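Long-range contacts in plasma serine protease inhibitor (Homo sapiens, PDB 3DY0), which inhibits serine proteases in body fluids and secretions in a heparin-dependent manner, inactivating them irreversibly after they attack its reactive centre loop: residues 41-45 with 71-75; 94-98 with 135-139; 144-148 with 326-330. All coordinates share one frame; numbering follows the deposited sequence.

Interaction 1: 41-45 with 71-75; sequences AMLSL and LHRGF
Two helices of the serpin body, 33-45 and 65-81, meet where Ala41, Ser44 and Leu45 approach the ring of His72 over one face and along an edge. The axes of the short segments run at 129° to each other and come no closer than 11.0 Å, a gap bridged mostly by side chains. Leu45 lays CD2 over one face of the imidazole, 3.7 Å from the ring centroid, in a CH-pi contact offset toward the rim. Ala41 and Ser44 come instead to the ring edge, near its plane: Ala41 O lies 3.3 Å from His72 CE1. That carbonyl also accepts a hydrogen bond from Ser44 OG at 2.7 Å. With chi1 at 78°, Ser44 OG sits between its own backbone N and carbonyl carbon, folded back toward the preceding turn of helix. A water donates to Ser44 OG and is hydrogen-bonded to His72 NE2, 2.8 Å away, so it bridges the two helices. Beside these polar atoms, Ala41 CB lies 3.7 Å from Phe75 CE2 and also packs on Leu71. Helix 107-117 completes the arrangement: Tyr117 OH bonds His72 ND1, fixing the ring at both nitrogens, while the Tyr117 side chain touches Ala41 and Phe75; Leu56 of helix 49-58 packs against Ser44 and Leu71.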
loop_
_atom_site.group_PDB
_atom_site.type_symbol
_atom_site.label_atom_id
_atom_site.label_comp_id
_atom_site.label_asym_id
_atom_site.label_seq_id
_atom_site.Cartn_x
_atom_site.Cartn_y
_atom_site.Cartn_z
ATOM N N ALA A 41 -11.861 -4.881 2.343
ATOM C CA ALA A 41 -13.121 -4.407 2.902
ATOM C C ALA A 41 -14.232 -4.535 1.855
ATOM O O ALA A 41 -15.343 -4.964 2.163
ATOM C CB ALA A 41 -12.982 -2.957 3.348
ATOM N N MET A 42 -13.938 -4.157 0.614
ATOM C CA MET A 42 -14.930 -4.272 -0.450
ATOM C C MET A 42 -15.259 -5.742 -0.686
ATOM O O MET A 42 -16.419 -6.112 -0.885
ATOM C CB MET A 42 -14.404 -3.641 -1.744
ATOM C CG MET A 42 -14.283 -2.125 -1.665
ATOM S SD MET A 42 -13.878 -1.352 -3.244
ATOM C CE MET A 42 -12.243 -2.079 -3.564
ATOM N N LEU A 43 -14.231 -6.580 -0.659
ATOM C CA LEU A 43 -14.420 -8.009 -0.865
ATOM C C LEU A 43 -15.353 -8.583 0.204
ATOM O O LEU A 43 -16.186 -9.442 -0.091
ATOM C CB LEU A 43 -13.066 -8.729 -0.833
ATOM C CG LEU A 43 -13.054 -10.245 -1.046
ATOM C CD1 LEU A 43 -13.709 -10.593 -2.382
ATOM C CD2 LEU A 43 -11.616 -10.746 -1.015
ATOM N N SER A 44 -15.232 -8.097 1.438
ATOM C CA SER A 44 -16.077 -8.595 2.523
ATOM C C SER A 44 -17.556 -8.280 2.307
ATOM O O SER A 44 -18.422 -8.961 2.856
ATOM C CB SER A 44 -15.621 -8.033 3.880
ATOM O OG SER A 44 -16.046 -6.694 4.087
ATOM N N LEU A 45 -17.852 -7.264 1.500
ATOM C CA LEU A 45 -19.242 -6.893 1.247
ATOM C C LEU A 45 -20.043 -8.045 0.660
ATOM O O LEU A 45 -21.240 -8.181 0.931
ATOM C CB LEU A 45 -19.316 -5.700 0.294
ATOM C CG LEU A 45 -18.900 -4.337 0.856
ATOM C CD1 LEU A 45 -18.908 -3.311 -0.276
ATOM C CD2 LEU A 45 -19.853 -3.918 1.977
ATOM N N LEU A 71 -16.085 0.051 9.806
ATOM C CA LEU A 71 -15.055 -0.203 8.804
ATOM C C LEU A 71 -15.453 0.470 7.494
ATOM O O LEU A 71 -14.687 1.249 6.922
ATOM C CB LEU A 71 -14.890 -1.710 8.572
ATOM C CG LEU A 71 -13.986 -2.128 7.402
ATOM C CD1 LEU A 71 -12.550 -1.731 7.689
ATOM C CD2 LEU A 71 -14.086 -3.634 7.181
ATOM N N HIS A 72 -16.659 0.169 7.026
ATOM C CA HIS A 72 -17.142 0.738 5.775
ATOM C C HIS A 72 -17.417 2.227 5.878
ATOM O O HIS A 72 -17.120 2.971 4.949
ATOM C CB HIS A 72 -18.396 -0.001 5.305
ATOM C CG HIS A 72 -18.182 -1.466 5.090
ATOM N ND1 HIS A 72 -17.231 -1.961 4.222
ATOM C CD2 HIS A 72 -18.785 -2.546 5.642
ATOM C CE1 HIS A 72 -17.258 -3.282 4.250
ATOM N NE2 HIS A 72 -18.192 -3.663 5.104
ATOM N N ARG A 73 -17.980 2.664 7.003
ATOM C CA ARG A 73 -18.270 4.084 7.190
ATOM C C ARG A 73 -16.970 4.882 7.134
ATOM O O ARG A 73 -16.915 5.955 6.531
ATOM C CB ARG A 73 -18.953 4.319 8.542
ATOM C CG ARG A 73 -19.474 5.740 8.730
ATOM C CD ARG A 73 -19.445 6.149 10.193
ATOM N NE ARG A 73 -18.075 6.272 10.690
ATOM C CZ ARG A 73 -17.205 7.185 10.269
ATOM N NH1 ARG A 73 -15.978 7.219 10.772
ATOM N NH2 ARG A 73 -17.564 8.073 9.350
ATOM N N GLY A 74 -15.927 4.351 7.766
ATOM C CA GLY A 74 -14.637 5.020 7.771
ATOM C C GLY A 74 -14.058 5.168 6.375
ATOM O O GLY A 74 -13.532 6.225 6.026
ATOM N N PHE A 75 -14.149 4.109 5.575
ATOM C CA PHE A 75 -13.632 4.155 4.215
ATOM C C PHE A 75 -14.481 5.058 3.330
ATOM O O PHE A 75 -13.957 5.736 2.456
ATOM C CB PHE A 75 -13.556 2.747 3.610
ATOM C CG PHE A 75 -12.284 2.011 3.943
ATOM C CD1 PHE A 75 -11.053 2.652 3.861
ATOM C CD2 PHE A 75 -12.315 0.672 4.313
ATOM C CE1 PHE A 75 -9.865 1.971 4.139
ATOM C CE2 PHE A 75 -11.129 -0.022 4.594
ATOM C CZ PHE A 75 -9.908 0.629 4.506
HETATM O O HOH W 1 -18.611 -6.421 5.207
#

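Interaction 2: 94-98 with 135-139; sequences GNALF and QINDY
Phe98 reaches out from strand 90-99 and is received by three side chains of helix 129-143, Gln135, Ile136 and Tyr139. The strand and helix segments run almost antiparallel, at 170°, with their axes 10.8 Å apart at the closest, and the aromatic ring bridges much of that gap. Ile136 covers one face of it: Ile136 CG1 sits over the ring centre, 3.7 Å from the Phe98 centroid, a close CH-pi contact. Its chi1 of -60° sets CG1 beside the backbone N and carries the extended branch across the phenyl face, with CD1 reaching back toward Phe98 CG and CB. Tyr139 takes the far end of the ring. Phe98 points its edge at the tyrosine face, Phe98 CZ 3.7 Å from Tyr139 CD2, in a T-shaped pair with centroids 5.5 Å apart. Tyr139 has chi1 172°, its CG opposite the backbone N, which carries the phenol from the helix to the strand, where Tyr139 OH comes within 3.5 Å of Ala96 CB; that hydroxyl is hydrogen-bonded to Asp120. At the rim of the ring, Gln135 runs alongside with its chain extended, Gln135 NE2 4.0 Å from Phe98 CD2. The amide plane stands steeply to the phenyl plane; OE1 is hydrogen-bonded to Thr124 OG1 and NE2 to Pro123 O. Phe122 also meets Phe98, and Val164 of strand 159-172 touches it. This is the classical serpin arrangement in which helix F, here 129-143, packs on the face of central sheet A.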
loop_
_atom_site.group_PDB
_atom_site.type_symbol
_atom_site.label_atom_id
_atom_site.label_comp_id
_atom_site.label_asym_id
_atom_site.label_seq_id
_atom_site.Cartn_x
_atom_site.Cartn_y
_atom_site.Cartn_z
ATOM N N GLY A 94 -9.473 5.434 -5.527
ATOM C CA GLY A 94 -10.722 5.044 -6.160
ATOM C C GLY A 94 -10.912 3.557 -6.370
ATOM O O GLY A 94 -9.974 2.768 -6.236
ATOM N N ASN A 95 -12.138 3.187 -6.729
ATOM C CA ASN A 95 -12.509 1.793 -6.935
ATOM C C ASN A 95 -13.346 1.595 -8.190
ATOM O O ASN A 95 -14.082 2.492 -8.605
ATOM C CB ASN A 95 -13.296 1.319 -5.719
ATOM C CG ASN A 95 -12.540 1.549 -4.437
ATOM O OD1 ASN A 95 -11.474 0.974 -4.238
ATOM N ND2 ASN A 95 -13.072 2.405 -3.565
ATOM N N ALA A 96 -13.236 0.411 -8.782
ATOM C CA ALA A 96 -13.986 0.102 -9.991
ATOM C C ALA A 96 -14.228 -1.392 -10.115
ATOM O O ALA A 96 -13.426 -2.208 -9.662
ATOM C CB ALA A 96 -13.228 0.602 -11.217
ATOM N N LEU A 97 -15.355 -1.741 -10.722
ATOM C CA LEU A 97 -15.699 -3.134 -10.956
ATOM C C LEU A 97 -15.787 -3.351 -12.461
ATOM O O LEU A 97 -16.490 -2.623 -13.158
ATOM C CB LEU A 97 -17.054 -3.480 -10.325
ATOM C CG LEU A 97 -17.127 -3.787 -8.830
ATOM C CD1 LEU A 97 -18.587 -3.834 -8.397
ATOM C CD2 LEU A 97 -16.447 -5.123 -8.542
ATOM N N PHE A 98 -15.042 -4.329 -12.960
ATOM C CA PHE A 98 -15.085 -4.678 -14.376
ATOM C C PHE A 98 -15.787 -6.026 -14.382
ATOM O O PHE A 98 -15.255 -7.015 -13.880
ATOM C CB PHE A 98 -13.674 -4.779 -14.950
ATOM C CG PHE A 98 -12.974 -3.457 -15.046
ATOM C CD1 PHE A 98 -12.238 -2.962 -13.972
ATOM C CD2 PHE A 98 -13.087 -2.680 -16.194
ATOM C CE1 PHE A 98 -11.628 -1.713 -14.042
ATOM C CE2 PHE A 98 -12.483 -1.429 -16.276
ATOM C CZ PHE A 98 -11.751 -0.944 -15.195
ATOM N N GLN A 135 -8.138 -2.841 -21.539
ATOM C CA GLN A 135 -9.152 -1.978 -20.945
ATOM C C GLN A 135 -8.834 -1.661 -19.485
ATOM O O GLN A 135 -8.810 -0.496 -19.080
ATOM C CB GLN A 135 -10.526 -2.649 -21.037
ATOM C CG GLN A 135 -11.601 -1.971 -20.202
ATOM C CD GLN A 135 -12.917 -2.725 -20.220
ATOM O OE1 GLN A 135 -12.945 -3.945 -20.383
ATOM N NE2 GLN A 135 -14.014 -2.002 -20.032
ATOM N N ILE A 136 -8.577 -2.699 -18.701
ATOM C CA ILE A 136 -8.291 -2.514 -17.284
ATOM C C ILE A 136 -6.927 -1.885 -17.027
ATOM O O ILE A 136 -6.813 -0.983 -16.195
ATOM C CB ILE A 136 -8.417 -3.849 -16.528
ATOM C CG1 ILE A 136 -9.850 -4.378 -16.682
ATOM C CG2 ILE A 136 -8.097 -3.649 -15.046
ATOM C CD1 ILE A 136 -10.063 -5.781 -16.157
ATOM N N ASN A 137 -5.896 -2.338 -17.737
ATOM C CA ASN A 137 -4.569 -1.763 -17.541
ATOM C C ASN A 137 -4.531 -0.295 -17.950
ATOM O O ASN A 137 -3.844 0.506 -17.318
ATOM C CB ASN A 137 -3.502 -2.547 -18.313
ATOM C CG ASN A 137 -3.190 -3.889 -17.675
ATOM O OD1 ASN A 137 -3.460 -4.102 -16.496
ATOM N ND2 ASN A 137 -2.599 -4.795 -18.449
ATOM N N ASP A 138 -5.258 0.063 -19.008
ATOM C CA ASP A 138 -5.293 1.456 -19.441
ATOM C C ASP A 138 -5.986 2.308 -18.382
ATOM O O ASP A 138 -5.593 3.450 -18.138
ATOM C CB ASP A 138 -6.044 1.612 -20.769
ATOM C CG ASP A 138 -5.219 1.176 -21.968
ATOM O OD1 ASP A 138 -3.987 1.025 -21.831
ATOM O OD2 ASP A 138 -5.808 0.997 -23.057
ATOM N N TYR A 139 -7.028 1.750 -17.765
ATOM C CA TYR A 139 -7.769 2.457 -16.725
ATOM C C TYR A 139 -6.861 2.706 -15.530
ATOM O O TYR A 139 -6.797 3.820 -15.018
ATOM C CB TYR A 139 -8.982 1.637 -16.269
ATOM C CG TYR A 139 -9.696 2.204 -15.057
ATOM C CD1 TYR A 139 -10.580 3.275 -15.175
ATOM C CD2 TYR A 139 -9.483 1.664 -13.788
ATOM C CE1 TYR A 139 -11.237 3.798 -14.056
ATOM C CE2 TYR A 139 -10.137 2.176 -12.665
ATOM C CZ TYR A 139 -11.009 3.238 -12.806
ATOM O OH TYR A 139 -11.658 3.734 -11.696
#

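Interaction 3: 144-148 with 326-330; sequences TKGKI and AAAAT
Thr144 and Lys147, the two ends of a type I' turn, converge on one methyl group, Ala327 CB, while the exposed residues between them, Lys145 and Gly146, adopt the positive phi values that such a turn requires. The turn follows directly from helix 129-143: Lys145 is the C-prime residue of a Schellman motif that ends it, and Lys147 N closes on Thr144 O. A second clasp comes from the threonine side chain. With chi1 at 61°, Thr144 OG1 accepts a hydrogen bond from Ile148 N, 3.0 Å and 153° at the hydrogen, and it is also bonded to Val140 O in the last turn of the helix. This fixes the hydroxyl away from the strand and leaves Thr144 CB against Ala327 CB, at 4.0 Å. Lys147 CB lies 3.7 Å from Ala327 CB; the lysine chain then bends at chi2 and leads off to a salt bridge with Glu318. Ile148 supplies the rest of the apolar surface. Ile148 CD1 lies 3.8 Å from Ala328 CA and beside the carbonyl O of Ala327, and Ile148 CG2 reaches Ala329 CB at 4.1 Å. The short alanine side chains probably let the turn come close to the strand backbone. Strand 323-335 is the cleaved reactive centre loop inserted into sheet A, hydrogen-bonded between strands 159-172 and 307-319. Ala327 and Ala329 point to the side of helix 129-143, whose Val140 touches both Ile148 and Ala329, while Ala326 and Ala328 point away and each pack on an aromatic side chain of the bound peptide.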
loop_
_atom_site.group_PDB
_atom_site.type_symbol
_atom_site.label_atom_id
_atom_site.label_comp_id
_atom_site.label_asym_id
_atom_site.label_seq_id
_atom_site.Cartn_x
_atom_site.Cartn_y
_atom_site.Cartn_z
ATOM N N THR A 144 -3.472 6.353 -12.260
ATOM C CA THR A 144 -2.217 6.501 -11.530
ATOM C C THR A 144 -1.230 7.354 -12.319
ATOM O O THR A 144 -0.021 7.286 -12.111
ATOM C CB THR A 144 -1.580 5.137 -11.200
ATOM O OG1 THR A 144 -1.280 4.435 -12.409
ATOM C CG2 THR A 144 -2.529 4.303 -10.354
ATOM N N LYS A 145 -1.774 8.162 -13.225
ATOM C CA LYS A 145 -0.986 9.065 -14.050
ATOM C C LYS A 145 0.252 8.410 -14.654
ATOM O O LYS A 145 1.351 8.978 -14.638
ATOM C CB LYS A 145 -0.601 10.302 -13.234
ATOM C CG LYS A 145 -1.808 11.053 -12.679
ATOM C CD LYS A 145 -1.412 12.389 -12.070
ATOM N N GLY A 146 0.055 7.204 -15.182
ATOM C CA GLY A 146 1.125 6.465 -15.828
ATOM C C GLY A 146 2.120 5.747 -14.939
ATOM O O GLY A 146 3.071 5.157 -15.443
ATOM N N LYS A 147 1.908 5.774 -13.627
ATOM C CA LYS A 147 2.841 5.125 -12.711
ATOM C C LYS A 147 2.654 3.614 -12.579
ATOM O O LYS A 147 3.627 2.888 -12.392
ATOM C CB LYS A 147 2.770 5.784 -11.332
ATOM C CG LYS A 147 3.157 7.263 -11.330
ATOM C CD LYS A 147 4.553 7.490 -11.906
ATOM C CE LYS A 147 4.933 8.970 -11.851
ATOM N NZ LYS A 147 6.262 9.241 -12.472
ATOM N N ILE A 148 1.414 3.138 -12.664
ATOM C CA ILE A 148 1.166 1.701 -12.574
ATOM C C ILE A 148 0.777 1.209 -13.962
ATOM O O ILE A 148 -0.358 1.386 -14.406
ATOM C CB ILE A 148 0.034 1.358 -11.575
ATOM C CG1 ILE A 148 0.386 1.868 -10.171
ATOM C CG2 ILE A 148 -0.160 -0.156 -11.525
ATOM C CD1 ILE A 148 1.624 1.225 -9.558
ATOM N N ALA A 326 4.089 8.467 -5.533
ATOM C CA ALA A 326 3.859 7.078 -5.157
ATOM C C ALA A 326 2.500 6.665 -5.684
ATOM O O ALA A 326 1.562 7.464 -5.719
ATOM C CB ALA A 326 3.907 6.911 -3.639
ATOM N N ALA A 327 2.386 5.412 -6.092
ATOM C CA ALA A 327 1.119 4.936 -6.611
ATOM C C ALA A 327 1.031 3.441 -6.429
ATOM O O ALA A 327 2.038 2.770 -6.251
ATOM C CB ALA A 327 0.992 5.283 -8.084
ATOM N N ALA A 328 -0.188 2.925 -6.470
ATOM C CA ALA A 328 -0.395 1.498 -6.327
ATOM C C ALA A 328 -1.787 1.130 -6.808
ATOM O O ALA A 328 -2.666 1.984 -6.934
ATOM C CB ALA A 328 -0.224 1.080 -4.863
ATOM N N ALA A 329 -1.972 -0.152 -7.092
ATOM C CA ALA A 329 -3.267 -0.645 -7.513
ATOM C C ALA A 329 -3.362 -2.092 -7.069
ATOM O O ALA A 329 -2.349 -2.795 -6.980
ATOM C CB ALA A 329 -3.427 -0.539 -9.033
ATOM N N THR A 330 -4.579 -2.522 -6.764
ATOM C CA THR A 330 -4.831 -3.890 -6.341
ATOM C C THR A 330 -5.947 -4.415 -7.235
ATOM O O THR A 330 -6.994 -3.780 -7.360
ATOM C CB THR A 330 -5.287 -3.948 -4.868
ATOM O OG1 THR A 330 -4.280 -3.362 -4.035
ATOM C CG2 THR A 330 -5.520 -5.389 -4.431
#

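Interactions 2 and 3 are buried and share two elements: helix 129-143 with the turn that follows it, and the large sheet it lies on. Their centres are about 12 Å apart, and the chemistry shifts from a T-shaped aromatic pair and an aliphatic CH-pi contact over strand 90-99 to small methyls over the inserted strand 323-335. Interaction 1, helix against helix and partly buried, is more polar, with a water and an imidazole at its centre. It connects to interaction 2 through alternation along strand 90-99: Ala96 and Phe98 serve the helix 129-143, whereas Asn95 points away from it and meets Met42 of helix 33-45. Interactions 1 and 3 do not touch.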